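Local coordinates for inactive PncC family protein (Escherichia coli O157:H7, PDB 5KOL), which is of unknown function, belongs to the CinA family and lacks the nicotinamide-nucleotide amidohydrolase activity of its active relatives, at residues A72-L84 against V94-A106. Sequence-based numbering, arbitrary orientation.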
ATOM      1  N   ALA A  72       7.198  -7.695  -9.039  1.00 28.00           N
ATOM      2  CA  ALA A  72       6.194  -7.681  -7.984  1.00 29.28           C
ATOM      3  C   ALA A  72       4.800  -7.951  -8.549  1.00 20.91           C
ATOM      4  O   ALA A  72       4.002  -8.669  -7.933  1.00 27.02           O
ATOM      5  CB  ALA A  72       6.245  -6.348  -7.224  1.00 31.27           C
ATOM      6  N   LYS A  73       4.484  -7.384  -9.720  1.00 22.11           N
ATOM      7  CA  LYS A  73       3.206  -7.681 -10.354  1.00 26.02           C
ATOM      8  C   LYS A  73       3.083  -9.171 -10.666  1.00 25.29           C
ATOM      9  O   LYS A  73       2.020  -9.771 -10.470  1.00 26.01           O
ATOM     10  CB  LYS A  73       3.038  -6.848 -11.625  1.00 25.58           C
ATOM     11  CG  LYS A  73       2.834  -5.325 -11.366  1.00 24.62           C
ATOM     12  CD  LYS A  73       2.988  -4.494 -12.652  1.00 28.74           C
ATOM     13  CE  LYS A  73       2.786  -2.977 -12.419  1.00 24.87           C
ATOM     14  NZ  LYS A  73       3.967  -2.379 -11.688  1.00 26.79           N
ATOM     15  N   MET A  74       4.167  -9.781 -11.138  1.00 24.66           N
ATOM     16  CA  MET A  74       4.142 -11.204 -11.478  1.00 26.44           C
ATOM     17  C   MET A  74       4.002 -12.083 -10.238  1.00 23.11           C
ATOM     18  O   MET A  74       3.308 -13.106 -10.271  1.00 28.75           O
ATOM     19  CB  MET A  74       5.419 -11.559 -12.241  1.00 27.42           C
ATOM     20  CG  MET A  74       5.521 -10.823 -13.569  1.00 30.44           C
ATOM     21  SD  MET A  74       6.709 -11.511 -14.714  1.00 38.93           S
ATOM     22  CE  MET A  74       8.241 -10.839 -14.086  1.00 37.16           C
ATOM     23  N   LYS A  75       4.690 -11.730  -9.147  1.00 26.07           N
ATOM     24  CA  LYS A  75       4.712 -12.605  -7.982  1.00 29.08           C
ATOM     25  C   LYS A  75       3.464 -12.437  -7.125  1.00 32.38           C
ATOM     26  O   LYS A  75       2.890 -13.430  -6.663  1.00 27.44           O
ATOM     27  CB  LYS A  75       5.961 -12.340  -7.141  1.00 36.36           C
ATOM     28  CG  LYS A  75       6.086 -13.290  -5.960  1.00 37.71           C
ATOM     29  CD  LYS A  75       7.502 -13.416  -5.492  1.00 36.20           C
ATOM     30  CE  LYS A  75       7.716 -14.682  -4.653  1.00 31.41           C
ATOM     31  NZ  LYS A  75       6.486 -15.078  -3.909  1.00 32.10           N
ATOM     32  N   ILE A  76       3.052 -11.191  -6.878  1.00 27.81           N
ATOM     33  CA  ILE A  76       1.953 -10.932  -5.953  1.00 28.54           C
ATOM     34  C   ILE A  76       0.597 -11.036  -6.656  1.00 26.68           C
ATOM     35  O   ILE A  76      -0.379 -11.534  -6.079  1.00 33.94           O
ATOM     36  CB  ILE A  76       2.140  -9.542  -5.300  1.00 30.22           C
ATOM     37  CG1 ILE A  76       3.516  -9.432  -4.636  1.00 30.83           C
ATOM     38  CG2 ILE A  76       1.009  -9.245  -4.307  1.00 29.36           C
ATOM     39  CD1 ILE A  76       3.876 -10.598  -3.749  1.00 30.43           C
ATOM     40  N   LEU A  77       0.489 -10.541  -7.885  1.00 22.96           N
ATOM     41  CA  LEU A  77      -0.816 -10.424  -8.530  1.00 29.47           C
ATOM     42  C   LEU A  77      -0.973 -11.371  -9.710  1.00 29.35           C
ATOM     43  O   LEU A  77      -1.954 -11.268 -10.450  1.00 23.64           O
ATOM     44  CB  LEU A  77      -1.060  -8.987  -8.980  1.00 29.15           C
ATOM     45  CG  LEU A  77      -0.994  -8.013  -7.798  1.00 31.45           C
ATOM     46  CD1 LEU A  77      -1.005  -6.584  -8.300  1.00 26.78           C
ATOM     47  CD2 LEU A  77      -2.144  -8.264  -6.826  1.00 28.42           C
ATOM     48  N   SER A  78      -0.020 -12.278  -9.912  1.00 30.31           N
ATOM     49  CA  SER A  78      -0.117 -13.284 -10.969  0.68 27.31           C
ATOM     50  C   SER A  78      -0.332 -12.645 -12.339  1.00 26.25           C
ATOM     51  O   SER A  78      -0.999 -13.219 -13.200  1.00 34.03           O
ATOM     52  CB  SER A  78      -1.225 -14.300 -10.670  0.68 28.38           C
ATOM     53  OG  SER A  78      -1.218 -15.381 -11.595  0.68 27.96           O
ATOM     54  N   VAL A  79       0.205 -11.438 -12.539  1.00 26.42           N
ATOM     55  CA  VAL A  79       0.292 -10.868 -13.881  1.00 26.77           C
ATOM     56  C   VAL A  79       1.271 -11.710 -14.691  1.00 29.16           C
ATOM     57  O   VAL A  79       2.388 -11.998 -14.237  1.00 30.55           O
ATOM     58  CB  VAL A  79       0.756  -9.406 -13.824  1.00 30.42           C
ATOM     59  CG1 VAL A  79       0.985  -8.873 -15.236  1.00 29.60           C
ATOM     60  CG2 VAL A  79      -0.253  -8.524 -13.041  1.00 24.35           C
ATOM     61  N   SER A  80       0.864 -12.128 -15.888  1.00 33.93           N
ATOM     62  CA  SER A  80       1.696 -13.045 -16.655  1.00 29.03           C
ATOM     63  C   SER A  80       2.858 -12.303 -17.307  1.00 35.68           C
ATOM     64  O   SER A  80       2.708 -11.177 -17.790  1.00 29.91           O
ATOM     65  CB  SER A  80       0.877 -13.775 -17.724  1.00 29.22           C
ATOM     66  OG  SER A  80       0.720 -12.975 -18.880  1.00 34.53           O
ATOM     67  N   GLN A  81       4.023 -12.951 -17.300  1.00 29.47           N
ATOM     68  CA  GLN A  81       5.199 -12.437 -17.991  1.00 28.02           C
ATOM     69  C   GLN A  81       4.910 -12.140 -19.457  1.00 31.55           C
ATOM     70  O   GLN A  81       5.374 -11.128 -19.986  1.00 30.58           O
ATOM     71  CB  GLN A  81       6.348 -13.450 -17.876  1.00 30.67           C
ATOM     72  CG  GLN A  81       7.707 -12.928 -18.305  1.00 39.97           C
ATOM     73  CD  GLN A  81       8.756 -14.038 -18.356  1.00 43.84           C
ATOM     74  OE1 GLN A  81       8.638 -14.979 -19.125  1.00 44.36           O
ATOM     75  NE2 GLN A  81       9.760 -13.940 -17.507  1.00 49.01           N
ATOM     76  N   GLN A  82       4.169 -13.021 -20.137  1.00 29.05           N
ATOM     77  CA  GLN A  82       3.829 -12.770 -21.537  1.00 34.83           C
ATOM     78  C   GLN A  82       3.075 -11.452 -21.708  1.00 37.97           C
ATOM     79  O   GLN A  82       3.350 -10.688 -22.641  1.00 31.28           O
ATOM     80  CB  GLN A  82       3.016 -13.935 -22.097  1.00 32.49           C
ATOM     81  CG  GLN A  82       3.777 -15.273 -21.995  1.00 52.75           C
ATOM     82  CD  GLN A  82       3.311 -16.184 -20.845  1.00 56.04           C
ATOM     83  OE1 GLN A  82       3.424 -15.839 -19.656  1.00 37.67           O
ATOM     84  NE2 GLN A  82       2.850 -17.387 -21.201  1.00 55.05           N
ATOM     85  N   SER A  83       2.122 -11.164 -20.824  1.00 33.24           N
ATOM     86  CA  SER A  83       1.343  -9.940 -20.988  0.61 31.45           C
ATOM     87  C   SER A  83       2.211  -8.698 -20.790  1.00 32.48           C
ATOM     88  O   SER A  83       2.020  -7.692 -21.487  1.00 32.96           O
ATOM     89  CB  SER A  83       0.155  -9.934 -20.027  0.61 30.01           C
ATOM     90  OG  SER A  83       0.565  -9.776 -18.684  0.61 27.71           O
ATOM     91  N   LEU A  84       3.161  -8.751 -19.852  1.00 30.81           N
ATOM     92  CA  LEU A  84       4.069  -7.624 -19.630  1.00 26.44           C
ATOM     93  C   LEU A  84       4.989  -7.418 -20.827  1.00 33.83           C
ATOM     94  O   LEU A  84       5.212  -6.279 -21.262  1.00 33.71           O
ATOM     95  CB  LEU A  84       4.890  -7.872 -18.362  1.00 29.48           C
ATOM     96  CG  LEU A  84       4.186  -7.678 -17.023  1.00 26.76           C
ATOM     97  CD1 LEU A  84       5.004  -8.308 -15.938  1.00 32.25           C
ATOM     98  CD2 LEU A  84       3.966  -6.193 -16.716  1.00 32.07           C
ATOM     99  N   VAL A  94      -2.592  -5.467 -18.463  1.00 22.50           N
ATOM    100  CA  VAL A  94      -1.961  -5.649 -17.159  1.00 28.11           C
ATOM    101  C   VAL A  94      -2.852  -5.087 -16.046  1.00 28.68           C
ATOM    102  O   VAL A  94      -2.995  -5.682 -14.965  1.00 23.57           O
ATOM    103  CB  VAL A  94      -0.558  -5.007 -17.171  1.00 24.52           C
ATOM    104  CG1 VAL A  94       0.015  -4.922 -15.759  1.00 27.00           C
ATOM    105  CG2 VAL A  94       0.372  -5.819 -18.088  1.00 28.65           C
ATOM    106  N   ALA A  95      -3.493  -3.955 -16.301  1.00 27.11           N
ATOM    107  CA  ALA A  95      -4.433  -3.413 -15.321  1.00 21.75           C
ATOM    108  C   ALA A  95      -5.521  -4.436 -14.988  1.00 23.17           C
ATOM    109  O   ALA A  95      -5.817  -4.694 -13.815  1.00 22.52           O
ATOM    110  CB  ALA A  95      -5.047  -2.116 -15.876  1.00 21.18           C
ATOM    111  N   ALA A  96      -6.123  -5.039 -16.023  1.00 25.68           N
ATOM    112  CA  ALA A  96      -7.147  -6.055 -15.805  1.00 28.82           C
ATOM    113  C   ALA A  96      -6.612  -7.213 -14.965  1.00 26.20           C
ATOM    114  O   ALA A  96      -7.255  -7.641 -13.995  1.00 24.92           O
ATOM    115  CB  ALA A  96      -7.687  -6.551 -17.154  1.00 30.91           C
ATOM    116  N   GLU A  97      -5.428  -7.731 -15.311  1.00 23.39           N
ATOM    117  CA  GLU A  97      -4.840  -8.806 -14.504  1.00 27.66           C
ATOM    118  C   GLU A  97      -4.543  -8.364 -13.080  1.00 29.76           C
ATOM    119  O   GLU A  97      -4.637  -9.182 -12.151  1.00 24.15           O
ATOM    120  CB  GLU A  97      -3.560  -9.348 -15.139  1.00 27.86           C
ATOM    121  CG  GLU A  97      -3.769  -9.971 -16.487  1.00 31.58           C
ATOM    122  CD  GLU A  97      -2.473 -10.484 -17.051  1.00 33.84           C
ATOM    123  OE1 GLU A  97      -1.838  -9.683 -17.755  1.00 41.91           O
ATOM    124  OE2 GLU A  97      -2.113 -11.655 -16.809  1.00 37.57           O
ATOM    125  N   MET A  98      -4.129  -7.106 -12.874  1.00 28.37           N
ATOM    126  CA  MET A  98      -3.899  -6.701 -11.491  1.00 26.04           C
ATOM    127  C   MET A  98      -5.197  -6.720 -10.703  1.00 29.43           C
ATOM    128  O   MET A  98      -5.207  -7.092  -9.526  1.00 27.41           O
ATOM    129  CB  MET A  98      -3.250  -5.318 -11.367  1.00 24.80           C
ATOM    130  CG  MET A  98      -1.821  -5.215 -11.869  1.00 20.33           C
ATOM    131  SD  MET A  98      -1.245  -3.502 -12.137  1.00 27.97           S
ATOM    132  CE  MET A  98      -1.284  -2.887 -10.425  1.00 23.07           C
ATOM    133  N   ALA A  99      -6.304  -6.326 -11.341  1.00 26.72           N
ATOM    134  CA  ALA A  99      -7.598  -6.320 -10.665  1.00 23.16           C
ATOM    135  C   ALA A  99      -8.063  -7.738 -10.328  1.00 25.84           C
ATOM    136  O   ALA A  99      -8.642  -7.967  -9.260  1.00 28.70           O
ATOM    137  CB  ALA A  99      -8.636  -5.607 -11.531  1.00 21.90           C
ATOM    138  N   THR A 100      -7.847  -8.704 -11.229  1.00 27.01           N
ATOM    139  CA  THR A 100      -8.261 -10.064 -10.901  1.00 32.44           C
ATOM    140  C   THR A 100      -7.281 -10.740  -9.954  1.00 32.76           C
ATOM    141  O   THR A 100      -7.700 -11.559  -9.124  1.00 31.09           O
ATOM    142  CB  THR A 100      -8.434 -10.919 -12.166  1.00 36.83           C
ATOM    143  OG1 THR A 100      -7.208 -10.961 -12.904  1.00 35.78           O
ATOM    144  CG2 THR A 100      -9.538 -10.356 -13.049  1.00 32.27           C
ATOM    145  N   GLY A 101      -5.986 -10.412 -10.052  1.00 28.69           N
ATOM    146  CA  GLY A 101      -5.030 -10.940  -9.091  1.00 31.59           C
ATOM    147  C   GLY A 101      -5.325 -10.506  -7.667  1.00 34.90           C
ATOM    148  O   GLY A 101      -5.206 -11.301  -6.731  1.00 28.34           O
ATOM    149  N   ALA A 102      -5.712  -9.237  -7.475  1.00 25.48           N
ATOM    150  CA  ALA A 102      -6.027  -8.785  -6.122  1.00 26.57           C
ATOM    151  C   ALA A 102      -7.249  -9.511  -5.576  1.00 26.18           C
ATOM    152  O   ALA A 102      -7.283  -9.887  -4.395  1.00 28.23           O
ATOM    153  CB  ALA A 102      -6.248  -7.265  -6.100  1.00 25.42           C
ATOM    154  N   ILE A 103      -8.263  -9.707  -6.418  1.00 28.51           N
ATOM    155  CA  ILE A 103      -9.443 -10.471  -6.020  1.00 30.30           C
ATOM    156  C   ILE A 103      -9.018 -11.834  -5.496  1.00 32.70           C
ATOM    157  O   ILE A 103      -9.420 -12.254  -4.405  1.00 33.29           O
ATOM    158  CB  ILE A 103     -10.430 -10.577  -7.200  1.00 34.34           C
ATOM    159  CG1 ILE A 103     -11.033  -9.198  -7.534  1.00 29.91           C
ATOM    160  CG2 ILE A 103     -11.552 -11.597  -6.924  1.00 30.79           C
ATOM    161  CD1 ILE A 103     -12.173  -8.757  -6.620  1.00 25.55           C
ATOM    162  N   GLU A 104      -8.109 -12.497  -6.222  1.00 32.16           N
ATOM    163  CA  GLU A 104      -7.686 -13.848  -5.852  1.00 37.69           C
ATOM    164  C   GLU A 104      -6.930 -13.856  -4.527  1.00 41.49           C
ATOM    165  O   GLU A 104      -7.220 -14.663  -3.633  1.00 37.39           O
ATOM    166  CB  GLU A 104      -6.803 -14.452  -6.948  1.00 36.84           C
ATOM    167  CG  GLU A 104      -7.439 -14.580  -8.328  1.00 52.57           C
ATOM    168  CD  GLU A 104      -6.420 -14.900  -9.426  1.00 65.00           C
ATOM    169  OE1 GLU A 104      -6.793 -14.841 -10.616  1.00 71.97           O
ATOM    170  OE2 GLU A 104      -5.252 -15.224  -9.104  1.00 65.35           O
ATOM    171  N   ARG A 105      -5.927 -12.986  -4.403  1.00 38.60           N
ATOM    172  CA  ARG A 105      -5.088 -12.970  -3.207  0.54 35.88           C
ATOM    173  C   ARG A 105      -5.887 -12.594  -1.963  1.00 37.51           C
ATOM    174  O   ARG A 105      -5.644 -13.131  -0.879  1.00 39.20           O
ATOM    175  CB  ARG A 105      -3.929 -11.991  -3.405  0.54 37.42           C
ATOM    176  CG  ARG A 105      -2.759 -12.530  -4.201  0.54 40.53           C
ATOM    177  CD  ARG A 105      -1.744 -13.187  -3.285  0.54 42.83           C
ATOM    178  NE  ARG A 105      -0.456 -13.397  -3.939  0.54 40.04           N
ATOM    179  CZ  ARG A 105       0.613 -13.899  -3.331  0.54 43.06           C
ATOM    180  NH1 ARG A 105       0.545 -14.234  -2.050  0.54 41.07           N
ATOM    181  NH2 ARG A 105       1.749 -14.066  -3.998  0.54 35.40           N
ATOM    182  N   ALA A 106      -6.835 -11.665  -2.096  1.00 34.06           N
ATOM    183  CA  ALA A 106      -7.533 -11.130  -0.936  1.00 32.90           C
ATOM    184  C   ALA A 106      -8.824 -11.866  -0.607  1.00 40.41           C
ATOM    185  O   ALA A 106      -9.355 -11.675   0.493  1.00 37.85           O
ATOM    186  CB  ALA A 106      -7.827  -9.636  -1.148  1.00 28.36           C
TER
HETATM  187  O   HOH W   1      -4.121 -12.018 -12.126  1.00 33.54           O
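Leu-77, where the chain leaves helical geometry at the end of helix 70-76, lies against helix 92-106 between Met-98 and Ala-102. Its CD1 meets CG of Met-98 at 3.9 Å, and its CD2 rests over the helix backbone, 3.8 Å from N of Ala-102. The backbones close in at Gly-101, whose CA makes a CA-H...O contact of 3.4 Å with O of Leu-77. A water donates to both O of Leu-77 and O of Glu-97, bridging the turn to the helix. At one end of the contact Arg-105, its chain bent about CB-CG (chi2 -90°), brings the guanidinium edge to two carbonyls at the close of helix 70-76: NE donates to O of Ile-76 at 2.8 Å, and NH2 to O of Lys-75 at 3.0 Å, the latter oxygen lying in the guanidinium plane. Both helices pack on one face of the mixed sheet of this CinA-family domain, with Leu-77 and Met-98 both touching Ala-39 of strand 36-40; Ile-76 also packs on Arg-105 of the second subunit. At the other end the extended Glu-97 reaches the start of helix 81-87. Its OE2 accepts from N of Ser-80, the N-cap residue, at 3.2 Å and from above the carboxylate plane, while OE1 sits 2.6 Å from OG of Ser-83. Between these ends Val-79 packs its CG2 3.8 Å from CG of Met-98 and its CG1 against Val-94.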